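Local coordinates for L-threonine 3-dehydrogenase (Clostridioides difficile, PDB 7OL1), which probably catalyses the NAD+-dependent oxidation of L-threonine to 2-amino-3-ketobutyrate, at residues Gly35-Ile40 against Tyr196-Gly201. Residues are numbered along the deposited sequence; the frame is centred on the assembly and turned at random.
Sequences GSELTI and YVTPPG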
ATOM      1  N   GLY A  35      -0.136 -13.526  19.858  1.00 69.08           N
ATOM      2  CA  GLY A  35      -1.359 -14.266  20.245  1.00 68.36           C
ATOM      3  C   GLY A  35      -1.136 -15.228  21.421  1.00 61.84           C
ATOM      4  O   GLY A  35      -1.952 -15.228  22.386  1.00 57.44           O
ATOM      5  N   SER A  36      -0.079 -16.045  21.376  1.00 56.57           N
ATOM      6  CA  SER A  36       0.231 -17.008  22.461  1.00 60.32           C
ATOM      7  C   SER A  36       0.047 -16.316  23.812  1.00 67.31           C
ATOM      8  O   SER A  36      -0.657 -16.880  24.669  1.00 78.02           O
ATOM      9  CB  SER A  36       1.589 -17.587  22.320  1.00 62.38           C
ATOM     10  OG  SER A  36       1.606 -18.467  21.215  1.00 76.37           O
ATOM     11  N   GLU A  37       0.597 -15.115  23.982  1.00 64.23           N
ATOM     12  CA  GLU A  37       0.628 -14.459  25.314  1.00 68.09           C
ATOM     13  C   GLU A  37      -0.573 -13.529  25.469  1.00 62.04           C
ATOM     14  O   GLU A  37      -0.994 -13.325  26.634  1.00 69.43           O
ATOM     15  CB  GLU A  37       1.954 -13.734  25.524  1.00 74.83           C
ATOM     16  CG  GLU A  37       3.135 -14.522  24.996  1.00 79.53           C
ATOM     17  CD  GLU A  37       4.446 -14.083  25.603  1.00 81.37           C
ATOM     18  OE1 GLU A  37       4.397 -13.606  26.784  1.00 60.85           O
ATOM     19  OE2 GLU A  37       5.496 -14.228  24.895  1.00 75.03           O
ATOM     20  N   LEU A  38      -1.100 -12.982  24.372  1.00 57.26           N
ATOM     21  CA  LEU A  38      -2.262 -12.053  24.451  1.00 61.31           C
ATOM     22  C   LEU A  38      -3.511 -12.820  24.922  1.00 63.75           C
ATOM     23  O   LEU A  38      -4.216 -12.281  25.816  1.00 67.73           O
ATOM     24  CB  LEU A  38      -2.519 -11.353  23.108  1.00 56.75           C
ATOM     25  CG  LEU A  38      -3.667 -10.343  23.157  1.00 62.25           C
ATOM     26  CD1 LEU A  38      -3.260  -9.113  23.960  1.00 67.65           C
ATOM     27  CD2 LEU A  38      -4.148  -9.947  21.766  1.00 62.77           C
ATOM     28  N   THR A  39      -3.794 -14.014  24.368  1.00 63.15           N
ATOM     29  CA  THR A  39      -5.097 -14.709  24.590  1.00 65.49           C
ATOM     30  C   THR A  39      -5.180 -15.042  26.088  1.00 64.71           C
ATOM     31  O   THR A  39      -6.247 -14.776  26.711  1.00 64.08           O
ATOM     32  CB  THR A  39      -5.338 -15.904  23.651  1.00 67.85           C
ATOM     33  OG1 THR A  39      -4.864 -17.114  24.233  1.00 71.57           O
ATOM     34  CG2 THR A  39      -4.701 -15.769  22.285  1.00 64.76           C
ATOM     35  N   ILE A  40      -4.068 -15.497  26.672  1.00 56.81           N
ATOM     36  CA  ILE A  40      -3.949 -15.737  28.137  1.00 57.07           C
ATOM     37  C   ILE A  40      -4.234 -14.458  28.924  1.00 63.99           C
ATOM     38  O   ILE A  40      -4.997 -14.517  29.894  1.00 71.41           O
ATOM     39  CB  ILE A  40      -2.557 -16.251  28.462  1.00 58.08           C
ATOM     40  CG1 ILE A  40      -2.361 -17.683  27.967  1.00 66.27           C
ATOM     41  CG2 ILE A  40      -2.314 -16.098  29.947  1.00 71.08           C
ATOM     42  CD1 ILE A  40      -0.896 -18.044  27.773  1.00 78.72           C
ATOM     43  N   TYR A 196       9.607 -14.561  26.967  1.00 88.64           N
ATOM     44  CA  TYR A 196      10.151 -15.752  27.658  1.00 89.39           C
ATOM     45  C   TYR A 196       9.289 -16.986  27.387  1.00 98.99           C
ATOM     46  O   TYR A 196       9.822 -18.091  27.543  1.00107.35           O
ATOM     47  CB  TYR A 196      10.241 -15.480  29.151  1.00 85.60           C
ATOM     48  CG  TYR A 196       9.024 -14.873  29.801  1.00 80.29           C
ATOM     49  CD1 TYR A 196       8.001 -15.670  30.288  1.00 78.00           C
ATOM     50  CD2 TYR A 196       8.941 -13.510  30.023  1.00 76.51           C
ATOM     51  CE1 TYR A 196       6.912 -15.127  30.952  1.00 79.60           C
ATOM     52  CE2 TYR A 196       7.854 -12.947  30.675  1.00 77.50           C
ATOM     53  CZ  TYR A 196       6.837 -13.758  31.151  1.00 82.51           C
ATOM     54  OH  TYR A 196       5.763 -13.217  31.806  1.00 86.54           O
ATOM     55  N   VAL A 197       8.019 -16.795  27.000  1.00 99.95           N
ATOM     56  CA  VAL A 197       7.037 -17.876  26.672  1.00 84.55           C
ATOM     57  C   VAL A 197       7.386 -18.510  25.322  1.00 78.83           C
ATOM     58  O   VAL A 197       7.195 -19.724  25.190  1.00 89.26           O
ATOM     59  CB  VAL A 197       5.584 -17.359  26.645  1.00 88.20           C
ATOM     60  CG1 VAL A 197       4.596 -18.450  26.250  1.00 89.32           C
ATOM     61  CG2 VAL A 197       5.170 -16.715  27.963  1.00 92.21           C
ATOM     62  N   THR A 198       7.816 -17.719  24.338  1.00 79.13           N
ATOM     63  CA  THR A 198       7.971 -18.175  22.930  1.00 76.46           C
ATOM     64  C   THR A 198       9.467 -18.322  22.670  1.00 82.02           C
ATOM     65  O   THR A 198      10.260 -17.476  23.074  1.00 90.63           O
ATOM     66  CB  THR A 198       7.212 -17.270  21.947  1.00 74.36           C
ATOM     67  OG1 THR A 198       5.845 -17.023  22.340  1.00 64.29           O
ATOM     68  CG2 THR A 198       7.268 -17.843  20.545  1.00 72.05           C
ATOM     69  N   PRO A 199       9.914 -19.484  22.148  1.00 95.74           N
ATOM     70  CA  PRO A 199      11.341 -19.743  21.975  1.00 98.36           C
ATOM     71  C   PRO A 199      11.921 -19.032  20.758  1.00 94.91           C
ATOM     72  O   PRO A 199      11.225 -18.898  19.753  1.00 79.51           O
ATOM     73  CB  PRO A 199      11.428 -21.273  21.805  1.00 98.51           C
ATOM     74  CG  PRO A 199      10.069 -21.681  21.268  1.00 97.17           C
ATOM     75  CD  PRO A 199       9.091 -20.662  21.822  1.00 99.99           C
ATOM     76  N   PRO A 200      13.204 -18.593  20.840  1.00 97.89           N
ATOM     77  CA  PRO A 200      13.943 -18.017  19.716  1.00 94.42           C
ATOM     78  C   PRO A 200      13.722 -18.750  18.392  1.00 97.51           C
ATOM     79  O   PRO A 200      14.049 -19.904  18.355  1.00 99.82           O
ATOM     80  CB  PRO A 200      15.411 -18.236  20.116  1.00 98.95           C
ATOM     81  CG  PRO A 200      15.403 -18.172  21.632  1.00107.27           C
ATOM     82  CD  PRO A 200      14.029 -18.647  22.060  1.00106.73           C
ATOM     83  N   GLY A 201      13.200 -18.059  17.371  1.00104.96           N
ATOM     84  CA  GLY A 201      12.789 -18.649  16.080  1.00109.48           C
ATOM     85  C   GLY A 201      13.670 -18.196  14.926  1.00120.25           C
ATOM     86  O   GLY A 201      13.144 -18.122  13.792  1.00123.69           O
TER
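E37 reaches from helix 33-46 to V197, in the loop between strand 184-194 and helix 207-217. Most of the contact is van der Waals: the two side chains approach from opposite directions, and the carboxylate of E37 lies against the branch point of V197. CD of E37 is 3.6 Å from CB of V197. OE1 of E37 comes nearest to the CG2 methyl of V197, at 3.4 Å. With CG1 of V197 anti to the backbone N (chi1 177°), CG2 is the methyl placed against the carboxylate. The E37 chain is extended beyond CG (chi2 -160°), which carries its carboxylate across to the loop.

The polar part is loose. OE2 of E37 is 3.8 Å from OG1 of T198, too long for a hydrogen bond. OE2 instead makes a weak hydrogen bond to OG of S195, just before the loop segment. S195 OG also accepts the backbone N-H of T198. S36 meets T198 marginally, CB to OG1 at 4.3 Å. The S36 hydroxyl is hydrogen-bonded to O of G32, one turn back, not to the loop.

G32 and G35 belong to the GxxGxxG motif, which leads from the first strand into the first Rossmann helix, at the family's dinucleotide site. M236 and L240 of helix 236-248 also touch E37. The chemistry implies a light contact: a carboxylate packed on a valine, with a weak E37-S195 hydrogen bond linking helix and loop.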